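Local coordinates for probable aminotransferase (Pseudomonas aeruginosa, PDB 5YKR), which is a probable class-III aminotransferase, a dimeric member of the clan of pyridoxal phosphate-dependent enzymes with the aminotransferase fold, at residues F145-C150 and G168-S173; A213-G218 and H252-I257; T14-E19 and N406-A411; R21-L26 and L413-L418; L118-E123 and L334-M339. All blocks are in the same frame, centred on the assembly; numbering follows the deposited sequence.

Interaction 1 of 5, residues F145-C150 and G168-S173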
# COMPACT_ATOMS: atom_id res chain seq x y z
N PHE A 145 5.84 3.27 8.58
CA PHE A 145 6.33 4.65 8.47
C PHE A 145 6.42 5.31 9.84
O PHE A 145 7.38 5.99 10.13
CB PHE A 145 5.46 5.47 7.53
CG PHE A 145 5.40 4.95 6.10
CD1 PHE A 145 6.31 4.05 5.61
CD2 PHE A 145 4.43 5.43 5.23
CE1 PHE A 145 6.23 3.58 4.31
CE2 PHE A 145 4.37 4.99 3.93
CZ PHE A 145 5.27 4.07 3.45
N VAL A 146 5.43 5.04 10.70
CA VAL A 146 5.50 5.52 12.08
C VAL A 146 6.74 4.94 12.77
O VAL A 146 7.45 5.66 13.50
CB VAL A 146 4.22 5.24 12.85
CG1 VAL A 146 4.41 5.43 14.34
CG2 VAL A 146 3.09 6.12 12.31
N LEU A 147 7.00 3.63 12.55
CA LEU A 147 8.18 3.06 13.24
C LEU A 147 9.47 3.73 12.75
O LEU A 147 10.37 4.02 13.57
CB LEU A 147 8.22 1.56 13.04
CG LEU A 147 7.13 0.74 13.73
CD1 LEU A 147 7.27 -0.75 13.35
CD2 LEU A 147 7.18 0.95 15.25
N ARG A 148 9.58 4.00 11.44
CA ARG A 148 10.74 4.71 10.91
C ARG A 148 10.90 6.08 11.58
O ARG A 148 12.01 6.43 12.00
CB ARG A 148 10.58 4.88 9.38
CG ARG A 148 11.57 5.84 8.75
CD ARG A 148 11.41 5.96 7.24
NE ARG A 148 11.88 4.77 6.56
CZ ARG A 148 13.15 4.46 6.33
NH1 ARG A 148 14.08 5.30 6.59
NH2 ARG A 148 13.47 3.25 5.81
N LEU A 149 9.80 6.84 11.68
CA LEU A 149 9.90 8.14 12.26
C LEU A 149 10.27 8.05 13.76
O LEU A 149 10.98 8.91 14.27
CB LEU A 149 8.56 8.89 12.08
CG LEU A 149 8.28 9.31 10.64
CD1 LEU A 149 6.86 9.80 10.46
CD2 LEU A 149 9.25 10.39 10.14
N CYS A 150 9.77 7.02 14.46
CA CYS A 150 10.15 6.82 15.87
C CYS A 150 11.63 6.51 16.02
O CYS A 150 12.27 6.98 16.95
CB CYS A 150 9.28 5.76 16.54
SG CYS A 150 7.58 6.24 16.81
N GLY A 168 -0.03 -6.20 10.04
CA GLY A 168 0.23 -6.22 8.61
C GLY A 168 1.60 -6.78 8.26
O GLY A 168 2.24 -7.44 9.09
N SER A 169 2.06 -6.45 7.06
CA SER A 169 3.34 -6.97 6.56
C SER A 169 4.47 -6.09 7.03
O SER A 169 5.26 -5.54 6.24
CB SER A 169 3.30 -7.21 5.05
OG SER A 169 2.94 -6.05 4.32
N VAL A 170 4.57 -5.99 8.36
CA VAL A 170 5.58 -5.20 9.08
C VAL A 170 6.61 -6.25 9.53
O VAL A 170 6.35 -7.01 10.48
CB VAL A 170 5.00 -4.44 10.28
CG1 VAL A 170 6.10 -3.71 11.03
CG2 VAL A 170 3.90 -3.48 9.85
N ASP A 171 7.73 -6.37 8.83
CA ASP A 171 8.62 -7.54 9.05
C ASP A 171 9.12 -7.61 10.47
O ASP A 171 9.21 -8.72 11.02
CB ASP A 171 9.81 -7.45 8.09
CG ASP A 171 9.44 -7.68 6.61
OD1 ASP A 171 8.32 -8.07 6.26
OD2 ASP A 171 10.36 -7.50 5.75
N GLU A 172 9.40 -6.47 11.11
CA GLU A 172 9.91 -6.46 12.49
C GLU A 172 8.93 -7.06 13.49
O GLU A 172 9.34 -7.46 14.59
CB GLU A 172 10.24 -5.05 13.01
CG GLU A 172 11.13 -4.22 12.19
CD GLU A 172 10.29 -3.29 11.35
OE1 GLU A 172 9.61 -3.86 10.47
OE2 GLU A 172 10.31 -2.05 11.58
N SER A 173 7.64 -7.10 13.14
CA SER A 173 6.65 -7.66 14.04
C SER A 173 6.45 -9.16 13.93
O SER A 173 5.72 -9.75 14.73
CB SER A 173 5.25 -7.00 13.79
OG SER A 173 4.67 -7.42 12.54

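Interaction 2 of 5, residues A213-G218 and H252-I257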
# COMPACT_ATOMS: atom_id res chain seq x y z
N ALA A 213 10.96 -4.58 31.97
CA ALA A 213 12.29 -5.15 31.71
C ALA A 213 12.77 -4.88 30.28
O ALA A 213 13.94 -4.58 30.02
CB ALA A 213 12.33 -6.64 32.00
N ALA A 214 11.85 -4.96 29.33
CA ALA A 214 12.19 -4.66 27.93
C ALA A 214 12.58 -3.19 27.71
O ALA A 214 13.58 -2.90 27.09
CB ALA A 214 11.02 -5.03 27.02
N LEU A 215 11.75 -2.28 28.22
CA LEU A 215 12.00 -0.85 28.02
C LEU A 215 13.25 -0.34 28.75
O LEU A 215 13.91 0.59 28.28
CB LEU A 215 10.80 -0.01 28.45
CG LEU A 215 9.49 -0.32 27.76
CD1 LEU A 215 8.41 0.67 28.21
CD2 LEU A 215 9.60 -0.36 26.25
N ALA A 216 13.59 -1.01 29.86
CA ALA A 216 14.72 -0.56 30.68
C ALA A 216 16.06 -0.65 29.97
O ALA A 216 17.03 -0.02 30.37
CB ALA A 216 14.77 -1.35 32.00
N HIS A 217 16.14 -1.44 28.90
CA HIS A 217 17.39 -1.48 28.11
C HIS A 217 17.73 -0.14 27.47
O HIS A 217 18.88 0.08 27.08
CB HIS A 217 17.38 -2.58 27.05
CG HIS A 217 17.20 -3.94 27.62
ND1 HIS A 217 18.23 -4.64 28.23
CD2 HIS A 217 16.08 -4.67 27.78
CE1 HIS A 217 17.74 -5.79 28.65
NE2 HIS A 217 16.45 -5.85 28.40
N GLY A 218 16.75 0.73 27.29
CA GLY A 218 17.06 2.06 26.77
C GLY A 218 17.15 2.14 25.27
O GLY A 218 17.54 3.17 24.75
N HIS A 252 9.90 5.92 30.32
CA HIS A 252 11.05 5.56 29.49
C HIS A 252 11.16 6.37 28.18
O HIS A 252 12.06 6.10 27.35
CB HIS A 252 11.03 4.05 29.20
CG HIS A 252 11.28 3.19 30.37
ND1 HIS A 252 10.28 2.66 31.15
CD2 HIS A 252 12.44 2.80 30.92
CE1 HIS A 252 10.83 1.97 32.13
NE2 HIS A 252 12.13 2.03 32.00
N ASP A 253 10.28 7.37 27.99
CA ASP A 253 10.24 8.21 26.78
C ASP A 253 10.22 7.32 25.53
O ASP A 253 11.01 7.48 24.59
CB ASP A 253 11.42 9.15 26.73
CG ASP A 253 11.36 10.15 25.61
OD1 ASP A 253 10.28 10.66 25.37
OD2 ASP A 253 12.39 10.39 24.96
N VAL A 254 9.27 6.39 25.57
CA VAL A 254 9.02 5.45 24.50
C VAL A 254 7.65 5.78 23.85
O VAL A 254 6.68 5.94 24.56
CB VAL A 254 9.03 4.00 24.99
CG1 VAL A 254 8.52 3.05 23.92
CG2 VAL A 254 10.44 3.61 25.46
N ALA A 255 7.61 5.89 22.52
CA ALA A 255 6.34 6.16 21.83
C ALA A 255 5.36 5.03 22.00
O ALA A 255 5.73 3.87 21.81
CB ALA A 255 6.59 6.44 20.36
N LEU A 256 4.10 5.37 22.24
CA LEU A 256 3.03 4.39 22.34
C LEU A 256 2.16 4.52 21.08
O LEU A 256 1.49 5.57 20.88
CB LEU A 256 2.16 4.64 23.59
CG LEU A 256 0.97 3.72 23.78
CD1 LEU A 256 1.38 2.28 23.80
CD2 LEU A 256 0.19 4.15 25.03
N ILE A 257 2.21 3.49 20.24
CA ILE A 257 1.46 3.47 18.98
C ILE A 257 0.28 2.51 19.15
O ILE A 257 0.48 1.30 19.38
CB ILE A 257 2.32 2.96 17.80
CG1 ILE A 257 3.66 3.70 17.71
CG2 ILE A 257 1.50 3.05 16.50
CD1 ILE A 257 4.65 2.96 16.84

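Interaction 3 of 5, residues T14-E19 and N406-A411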
# COMPACT_ATOMS: atom_id res chain seq x y z
N THR A 14 -15.65 -35.92 9.10
CA THR A 14 -16.75 -36.48 8.32
C THR A 14 -17.68 -35.37 7.80
O THR A 14 -18.03 -35.34 6.62
CB THR A 14 -17.55 -37.50 9.15
OG1 THR A 14 -16.67 -38.58 9.47
CG2 THR A 14 -18.75 -38.06 8.38
N LEU A 15 -18.06 -34.47 8.68
CA LEU A 15 -18.91 -33.34 8.29
C LEU A 15 -18.21 -32.46 7.30
O LEU A 15 -18.81 -32.05 6.34
CB LEU A 15 -19.33 -32.54 9.54
CG LEU A 15 -20.27 -31.36 9.24
CD1 LEU A 15 -21.49 -31.81 8.49
CD2 LEU A 15 -20.62 -30.63 10.51
N PHE A 16 -16.92 -32.22 7.52
CA PHE A 16 -16.16 -31.34 6.64
C PHE A 16 -16.11 -31.91 5.24
O PHE A 16 -16.33 -31.21 4.28
CB PHE A 16 -14.77 -31.08 7.21
CG PHE A 16 -13.95 -30.05 6.44
CD1 PHE A 16 -14.50 -28.83 6.07
CD2 PHE A 16 -12.59 -30.27 6.17
CE1 PHE A 16 -13.72 -27.89 5.39
CE2 PHE A 16 -11.84 -29.32 5.50
CZ PHE A 16 -12.40 -28.14 5.12
N LYS A 17 -15.78 -33.20 5.12
CA LYS A 17 -15.78 -33.83 3.79
C LYS A 17 -17.13 -33.75 3.08
O LYS A 17 -17.18 -33.51 1.89
CB LYS A 17 -15.37 -35.29 3.90
CG LYS A 17 -13.92 -35.57 3.63
CD LYS A 17 -13.65 -37.08 3.72
CE LYS A 17 -14.42 -37.90 2.66
NZ LYS A 17 -13.56 -38.65 1.70
N ARG A 18 -18.21 -34.00 3.80
CA ARG A 18 -19.56 -33.88 3.23
C ARG A 18 -19.81 -32.44 2.77
O ARG A 18 -20.36 -32.23 1.69
CB ARG A 18 -20.62 -34.29 4.27
CG ARG A 18 -22.01 -34.39 3.69
CD ARG A 18 -23.03 -34.85 4.75
NE ARG A 18 -23.34 -33.94 5.88
CZ ARG A 18 -23.80 -32.68 5.80
NH1 ARG A 18 -23.92 -32.07 4.65
NH2 ARG A 18 -24.08 -32.00 6.90
N GLU A 19 -19.39 -31.47 3.56
CA GLU A 19 -19.62 -30.05 3.22
C GLU A 19 -18.74 -29.61 2.04
O GLU A 19 -19.13 -28.77 1.23
CB GLU A 19 -19.43 -29.17 4.46
CG GLU A 19 -20.52 -29.38 5.51
CD GLU A 19 -21.90 -29.05 5.01
OE1 GLU A 19 -22.06 -28.01 4.36
OE2 GLU A 19 -22.85 -29.83 5.26
N ASN A 406 -7.80 -23.92 15.84
CA ASN A 406 -7.72 -25.20 15.17
C ASN A 406 -8.24 -25.09 13.76
O ASN A 406 -9.42 -24.75 13.56
CB ASN A 406 -8.48 -26.29 15.93
CG ASN A 406 -8.35 -27.65 15.27
OD1 ASN A 406 -9.15 -28.06 14.39
ND2 ASN A 406 -7.25 -28.35 15.64
N GLY A 407 -7.38 -25.39 12.78
CA GLY A 407 -7.70 -25.20 11.39
C GLY A 407 -8.91 -25.99 10.90
O GLY A 407 -9.76 -25.48 10.13
N LEU A 408 -8.98 -27.24 11.32
CA LEU A 408 -10.02 -28.14 10.86
C LEU A 408 -11.41 -27.75 11.40
O LEU A 408 -12.38 -27.68 10.64
CB LEU A 408 -9.69 -29.58 11.21
CG LEU A 408 -10.80 -30.60 10.90
CD1 LEU A 408 -11.15 -30.63 9.42
CD2 LEU A 408 -10.44 -32.00 11.34
N ILE A 409 -11.50 -27.49 12.71
CA ILE A 409 -12.77 -27.11 13.30
C ILE A 409 -13.22 -25.78 12.69
O ILE A 409 -14.38 -25.62 12.28
CB ILE A 409 -12.71 -27.02 14.83
CG1 ILE A 409 -12.42 -28.41 15.44
CG2 ILE A 409 -13.98 -26.40 15.37
CD1 ILE A 409 -11.99 -28.34 16.90
N GLU A 410 -12.29 -24.83 12.60
CA GLU A 410 -12.60 -23.54 11.99
C GLU A 410 -13.11 -23.65 10.55
O GLU A 410 -14.14 -23.07 10.20
CB GLU A 410 -11.39 -22.63 12.07
CG GLU A 410 -11.07 -22.20 13.49
CD GLU A 410 -9.73 -21.49 13.64
OE1 GLU A 410 -9.27 -20.82 12.69
OE2 GLU A 410 -9.18 -21.56 14.76
N ALA A 411 -12.43 -24.45 9.73
CA ALA A 411 -12.86 -24.63 8.35
C ALA A 411 -14.25 -25.27 8.28
O ALA A 411 -15.08 -24.86 7.48
CB ALA A 411 -11.84 -25.45 7.58

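Interaction 4 of 5, residues R21-L26 and L413-L418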
# COMPACT_ATOMS: atom_id res chain seq x y z
N ARG A 21 -18.02 -31.63 -0.48
CA ARG A 21 -18.79 -32.13 -1.62
C ARG A 21 -19.99 -31.23 -1.92
O ARG A 21 -20.21 -30.87 -3.09
CB ARG A 21 -19.22 -33.58 -1.40
CG ARG A 21 -19.91 -34.20 -2.58
CD ARG A 21 -19.95 -35.73 -2.43
NE ARG A 21 -20.49 -36.21 -1.15
CZ ARG A 21 -21.79 -36.19 -0.81
NH1 ARG A 21 -22.73 -35.72 -1.64
NH2 ARG A 21 -22.15 -36.64 0.40
N ARG A 22 -20.72 -30.84 -0.87
CA ARG A 22 -21.85 -29.90 -1.00
C ARG A 22 -21.36 -28.58 -1.62
O ARG A 22 -22.03 -28.02 -2.46
CB ARG A 22 -22.48 -29.63 0.37
CG ARG A 22 -23.75 -28.80 0.41
CD ARG A 22 -24.27 -28.52 1.86
NE ARG A 22 -24.65 -29.70 2.57
CZ ARG A 22 -25.80 -30.36 2.37
NH1 ARG A 22 -26.68 -29.95 1.45
NH2 ARG A 22 -26.07 -31.44 3.04
N PHE A 23 -20.17 -28.13 -1.23
CA PHE A 23 -19.65 -26.87 -1.75
C PHE A 23 -19.45 -26.98 -3.30
O PHE A 23 -19.79 -26.07 -4.07
CB PHE A 23 -18.36 -26.49 -1.06
CG PHE A 23 -17.72 -25.29 -1.65
CD1 PHE A 23 -16.91 -25.39 -2.78
CD2 PHE A 23 -17.99 -24.04 -1.13
CE1 PHE A 23 -16.36 -24.26 -3.35
CE2 PHE A 23 -17.45 -22.89 -1.71
CZ PHE A 23 -16.63 -23.01 -2.83
N ASP A 24 -18.88 -28.10 -3.72
CA ASP A 24 -18.67 -28.34 -5.16
C ASP A 24 -20.00 -28.35 -5.92
O ASP A 24 -20.12 -27.76 -7.00
CB ASP A 24 -17.96 -29.68 -5.38
CG ASP A 24 -16.56 -29.76 -4.77
OD1 ASP A 24 -15.94 -28.70 -4.56
OD2 ASP A 24 -16.07 -30.93 -4.55
N GLU A 25 -21.00 -29.02 -5.35
CA GLU A 25 -22.30 -29.15 -6.00
C GLU A 25 -23.02 -27.81 -6.11
O GLU A 25 -23.63 -27.55 -7.13
CB GLU A 25 -23.21 -30.12 -5.25
CG GLU A 25 -22.80 -31.57 -5.25
CD GLU A 25 -23.57 -32.39 -4.21
OE1 GLU A 25 -24.65 -31.93 -3.68
OE2 GLU A 25 -23.08 -33.51 -3.91
N LEU A 26 -22.93 -26.99 -5.08
CA LEU A 26 -23.63 -25.70 -5.03
C LEU A 26 -22.96 -24.60 -5.81
O LEU A 26 -23.64 -23.64 -6.19
CB LEU A 26 -23.74 -25.23 -3.57
CG LEU A 26 -24.76 -25.96 -2.68
CD1 LEU A 26 -24.59 -25.52 -1.24
CD2 LEU A 26 -26.19 -25.70 -3.13
N LEU A 413 -16.79 -25.22 10.54
CA LEU A 413 -17.83 -24.29 10.94
C LEU A 413 -18.05 -23.25 9.86
O LEU A 413 -19.18 -22.92 9.52
CB LEU A 413 -17.45 -23.61 12.27
CG LEU A 413 -17.38 -24.45 13.56
CD1 LEU A 413 -17.04 -23.60 14.76
CD2 LEU A 413 -18.62 -25.22 13.75
N HIS A 414 -16.95 -22.70 9.33
CA HIS A 414 -17.07 -21.68 8.31
C HIS A 414 -17.74 -22.20 7.05
O HIS A 414 -18.59 -21.51 6.47
CB HIS A 414 -15.72 -21.11 7.93
CG HIS A 414 -15.11 -20.17 8.93
ND1 HIS A 414 -14.57 -20.55 10.14
CD2 HIS A 414 -14.89 -18.84 8.84
CE1 HIS A 414 -14.10 -19.47 10.77
NE2 HIS A 414 -14.27 -18.43 10.00
N LEU A 415 -17.40 -23.42 6.64
CA LEU A 415 -17.98 -23.97 5.41
C LEU A 415 -19.44 -24.35 5.59
O LEU A 415 -20.24 -24.16 4.67
CB LEU A 415 -17.18 -25.19 4.95
CG LEU A 415 -17.57 -25.78 3.59
CD1 LEU A 415 -17.51 -24.74 2.49
CD2 LEU A 415 -16.68 -26.96 3.26
N TYR A 416 -19.79 -24.91 6.75
CA TYR A 416 -21.20 -25.25 7.03
C TYR A 416 -22.07 -24.00 6.89
O TYR A 416 -23.13 -24.03 6.24
CB TYR A 416 -21.30 -25.84 8.43
CG TYR A 416 -22.65 -26.42 8.76
CD1 TYR A 416 -23.68 -25.61 9.17
CD2 TYR A 416 -22.89 -27.79 8.64
CE1 TYR A 416 -24.91 -26.13 9.52
CE2 TYR A 416 -24.12 -28.32 8.96
CZ TYR A 416 -25.14 -27.46 9.38
OH TYR A 416 -26.37 -27.96 9.70
N LEU A 417 -21.60 -22.88 7.45
CA LEU A 417 -22.34 -21.63 7.34
C LEU A 417 -22.37 -21.11 5.91
O LEU A 417 -23.42 -20.67 5.41
CB LEU A 417 -21.80 -20.60 8.33
CG LEU A 417 -22.57 -20.58 9.63
CD1 LEU A 417 -22.38 -21.87 10.41
CD2 LEU A 417 -22.19 -19.45 10.51
N LEU A 418 -21.24 -21.15 5.23
CA LEU A 418 -21.16 -20.67 3.83
C LEU A 418 -22.17 -21.38 2.93
O LEU A 418 -22.94 -20.77 2.18
CB LEU A 418 -19.72 -20.82 3.31
CG LEU A 418 -19.44 -20.32 1.89
CD1 LEU A 418 -17.95 -19.94 1.76
CD2 LEU A 418 -19.87 -21.28 0.78

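Interaction 5 of 5, residues L118-E123 and L334-M339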
# COMPACT_ATOMS: atom_id res chain seq x y z
N LEU A 118 -8.84 19.58 3.58
CA LEU A 118 -9.09 20.55 4.65
C LEU A 118 -10.11 19.95 5.64
O LEU A 118 -9.86 19.99 6.86
CB LEU A 118 -9.62 21.87 4.06
CG LEU A 118 -8.64 22.72 3.32
CD1 LEU A 118 -9.41 23.69 2.43
CD2 LEU A 118 -7.77 23.46 4.29
N TRP A 119 -11.21 19.42 5.11
CA TRP A 119 -12.26 18.91 5.95
C TRP A 119 -11.80 17.70 6.75
O TRP A 119 -12.01 17.58 7.96
CB TRP A 119 -13.49 18.62 5.09
CG TRP A 119 -14.69 18.27 5.92
CD1 TRP A 119 -15.68 19.15 6.26
CD2 TRP A 119 -15.02 17.02 6.54
NE1 TRP A 119 -16.59 18.50 7.05
CE2 TRP A 119 -16.23 17.19 7.19
CE3 TRP A 119 -14.43 15.77 6.55
CZ2 TRP A 119 -16.83 16.16 7.94
CZ3 TRP A 119 -15.05 14.74 7.24
CH2 TRP A 119 -16.22 14.93 7.93
N VAL A 120 -11.13 16.77 6.06
CA VAL A 120 -10.70 15.53 6.70
C VAL A 120 -9.66 15.73 7.74
O VAL A 120 -9.71 15.12 8.79
CB VAL A 120 -10.22 14.51 5.65
CG1 VAL A 120 -9.59 13.29 6.29
CG2 VAL A 120 -11.42 14.05 4.80
N GLY A 121 -8.69 16.64 7.51
CA GLY A 121 -7.70 16.88 8.55
C GLY A 121 -8.34 17.35 9.86
O GLY A 121 -7.99 16.87 10.95
N ALA A 122 -9.24 18.29 9.75
CA ALA A 122 -9.93 18.81 10.93
C ALA A 122 -10.81 17.75 11.60
O ALA A 122 -10.84 17.64 12.84
CB ALA A 122 -10.76 20.05 10.56
N GLU A 123 -11.45 16.92 10.76
CA GLU A 123 -12.27 15.84 11.27
C GLU A 123 -11.46 14.81 12.07
O GLU A 123 -11.92 14.35 13.12
CB GLU A 123 -13.04 15.17 10.14
CG GLU A 123 -13.72 13.84 10.50
CD GLU A 123 -14.87 13.96 11.47
OE1 GLU A 123 -15.39 15.08 11.74
OE2 GLU A 123 -15.35 12.89 11.92
N LEU A 334 -8.92 10.83 -4.55
CA LEU A 334 -9.98 9.81 -4.47
C LEU A 334 -10.09 9.26 -3.05
O LEU A 334 -11.21 9.13 -2.51
CB LEU A 334 -9.67 8.69 -5.48
CG LEU A 334 -10.82 7.76 -5.75
CD1 LEU A 334 -11.92 8.51 -6.46
CD2 LEU A 334 -10.40 6.58 -6.57
N GLN A 335 -8.96 8.96 -2.41
CA GLN A 335 -8.98 8.51 -1.01
C GLN A 335 -9.63 9.54 -0.11
O GLN A 335 -10.47 9.21 0.73
CB GLN A 335 -7.57 8.29 -0.48
CG GLN A 335 -6.81 7.07 -1.03
CD GLN A 335 -5.41 7.04 -0.38
OE1 GLN A 335 -4.75 8.10 -0.30
NE2 GLN A 335 -4.99 5.90 0.12
N LEU A 336 -9.25 10.81 -0.28
CA LEU A 336 -9.75 11.84 0.61
C LEU A 336 -11.28 12.05 0.44
O LEU A 336 -11.99 12.30 1.42
CB LEU A 336 -8.98 13.15 0.40
CG LEU A 336 -7.74 13.32 1.30
CD1 LEU A 336 -8.14 13.49 2.76
CD2 LEU A 336 -6.73 12.20 1.19
N ALA A 337 -11.77 11.96 -0.80
CA ALA A 337 -13.21 12.07 -1.03
C ALA A 337 -13.97 10.94 -0.30
O ALA A 337 -15.01 11.16 0.31
CB ALA A 337 -13.51 12.04 -2.50
N ALA A 338 -13.44 9.71 -0.42
CA ALA A 338 -14.07 8.57 0.22
C ALA A 338 -14.01 8.67 1.73
O ALA A 338 -14.98 8.29 2.42
CB ALA A 338 -13.44 7.27 -0.27
N MET A 339 -12.89 9.11 2.27
CA MET A 339 -12.76 9.31 3.72
C MET A 339 -13.75 10.37 4.23
O MET A 339 -14.34 10.22 5.31
CB MET A 339 -11.34 9.77 4.13
CG MET A 339 -10.33 8.70 3.95
SD MET A 339 -8.72 9.39 4.51
CE MET A 339 -7.77 7.93 4.05

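Interaction 1 of 5, residues F145-C150 and G168-S173
Leu-147 and Val-170 mark the nearest approach of the two backbones, with CA atoms 9.6 Å apart, where helix 139-154 runs past a loop that tightens into a 3-10 turn at 171-173. The gap is bridged by a single methyl group, CD1 of Leu-147. It rests on the methyl CG1 of Val-170 at 3.9 Å, the two side chains crossing at a slant. Glu-172 runs toward Leu-147 head-on, its chain bent at chi2 (97°), which brings Glu-172 OE2 to 3.8 Å from the same Leu-147 CD1. That carboxylate oxygen takes its polar partner from the helix itself, in a salt bridge with Arg-151. Helix 139-154 packs against the seven-stranded mixed sheet of the large domain in this aminotransferase fold, and Leu-147 also touches Val-159 and Ile-257 of that sheet. The loop is braced locally: Val-170 O accepts hydrogen bonds from both Ser-173 N and Ser-173 OG, the hydroxyl lying 2.7 Å from Val-170 O on a lone pair in the carbonyl plane. Close by runs the dimer interface, where Arg-148 pairs with Asp-171 of the second subunit and Asp-171 with Arg-148 of that subunit.

Interaction 2 of 5, residues A213-G218 and H252-I257
Leu-215 lies over one face of the His-252 imidazole, an apolar lid at the meeting of two helix-to-strand connections in the parallel part of the large-domain sheet. Helix 208-215 leads on to strand 220-225, while helix 241-251 gives way to strand 255-259; since those strands are parallel neighbours, the second helix forms a beta-alpha-beta crossover between them. The flat ring and the branched chain meet at a slant. Leu-215 CB stands 3.9 Å from the centroid of the His-252 ring and 16° off the ring normal, a CH-pi contact displaced toward the rim on the CG and ND1 side. Further out, Leu-215 CD1 stays 4.0 Å from His-252 ND1. The other branch leaves the ring altogether, Leu-215 CD2 reaching Val-254 CG2 at 4.1 Å. Val-254 CG2 is directed there by its place beside the backbone N, anti to the carbonyl carbon.

The imidazole is kept from swivelling by a hydrogen bond between His-252 ND1 and Leu-248 O, one turn back in helix 241-251. Behind it the chain turns through a Schellman motif with Asp-253 at C-prime, which swings Val-254 toward Leu-215. On the partner side a type I turn runs from Leu-215 to Gly-218. Ala-216 contributes backbone more than side chain, its CA standing 3.9 Å from His-252 NE2. Leu-215 O, which accepts the turn's closing bond from Gly-218 N, lies 3.7 Å from His-252 CD2.

Interaction 3 of 5, residues T14-E19 and N406-A411
Phe-16 spans the gap to Leu-408 and Ala-411, reaching from helix 9-26 to the first turns of helix 407-418. Its CB already points at the partner helix, and with CG anti to the backbone N (chi1 -173°) the ring extends outward between the two residues. The first ring atom, Phe-16 CG, finds CD1 of Leu-408 at 4.1 Å. From there the two sides of the ring part company. Along one side Phe-16 CD2 makes the closer contact with that same methyl, 3.6 Å from Leu-408 CD1, and CE2 follows at a greater distance. Along the other, Phe-16 CE1 comes to 3.8 Å from Ala-411 CB. At the tip, Phe-16 CZ completes the grip, 3.7 Å from Ala-411 CB. Both methyls approach the ring obliquely, while Pro-316 of the second subunit also packs on Phe-16, so the side chain lies close to the dimer interface.

Helix 407-418 is fixed at its start by the N-cap residue. Asn-406 OD1 accepts from Ile-409 N at 2.9 Å, nearly straight (169° at the hydrogen) and in the carbonyl plane. The backbone N of Asn-406 in turn donates to Glu-410 OE2, meeting it from above the carboxylate plane; Arg-405 forms a salt bridge with that oxygen. Between 14-19 and 406-411 the contact is almost wholly hydrocarbon. No hydrogen bond links the two segments, and their fit rests on dispersion and shape, while Glu-19 and Arg-18 carry salt bridges to Arg-420 and Glu-455.

Interaction 4 of 5, residues R21-L26 and L413-L418
Leu-418 N donates to His-414 O at 2.9 Å, an ordinary helical bond in the last turn of helix 407-418, the turn that carries Leu-418, which touches Phe-23 of helix 9-26. Phe-23 is the one side chain of its segment to make the crossing, its CG anti to the backbone N (chi1 174°). Both partners meet the CD2 side of the ring's rim. The Leu-415 side chain crosses that of Phe-23 at about a right angle, with Leu-415 CD1 3.7 Å from Phe-23 CD2 and a little farther from Phe-23 CB. Leu-418 sends its CD2 methyl to the ring edge, close to the ring plane, 3.8 Å from Phe-23 CE2. All three residues are buried, and no hydrogen bond joins the two segments. Away from the contact, Arg-21 NH1 and Glu-25 OE2 form a salt bridge one turn apart, at 3.2 Å. His-27 also meets the Phe-23 ring, the planes tilted by about 35°. Such a pairing of an N-terminal helix with C-terminal elements is consistent with the small domain of this aminotransferase fold, which draws on both ends of the chain.

Interaction 5 of 5, residues L118-E123 and L334-M339
Val-120 and Leu-336 form the tight part of this meeting between helix 115-128 and helix 333-346. CD1 of Leu-336 settles against the whole branch point of the valine: it is 3.7 Å from Val-120 CB, and 3.8 Å from Val-120 CG1, with CG2 hardly farther. Leu-336 starts out aslant to the other helix, and its two bends (chi1 -90°, chi2 -68°) carry the terminal methyl back over Val-120. The second valine methyl also meets backbone, Val-120 CG2 lying 3.8 Å from Leu-336 O.

Looser packing begins one turn along. Met-339 aims its CB at Val-120 but comes no closer than 4.3 Å, from Met-339 CB to Val-120 CG2, and the rest of its chain runs off toward strand 132-136, touching Val-135. The contact therefore grades from the outer layer of the large domain in this aminotransferase fold inward to its seven-stranded mixed sheet, of which strand 132-136 is an outermost member within this chain.

On the other flank lie the partly exposed residues. Trp-119 takes little part across the two segments; its indole instead forms a cation-pi pair with Arg-340, farther along helix 333-346, and packs on Phe-343. The partner chain reaches both parts of the contact: Asn-37 and His-40 of the second subunit meet the partly exposed Leu-118 and Ala-122, while Trp-41 and Pro-46 of the second subunit pack on the tight pair, the tryptophan on Val-120 and the proline on Leu-336.

How the interactions relate
Interactions 3 and 4 hold the same two helices, 9-26 and 407-418, at centres 10 Å apart, and a phenylalanine leads in each; interaction 3 borders the second subunit, whereas the touching residues of interaction 4 are all buried and no second-subunit atom reaches it. The other three belong to the large domain. Interactions 1 and 2 touch where Val-146 and Leu-147 pack on Ile-257, so helix 139-154 and strand 255-259 join them. Interaction 2 is the more exposed and the only one to set an imidazole face against carbon, while interaction 1 puts a carboxylate beside a methyl. Interaction 5 is aliphatic in its side-chain contacts and, like 1 and 3, lies within reach of the partner chain.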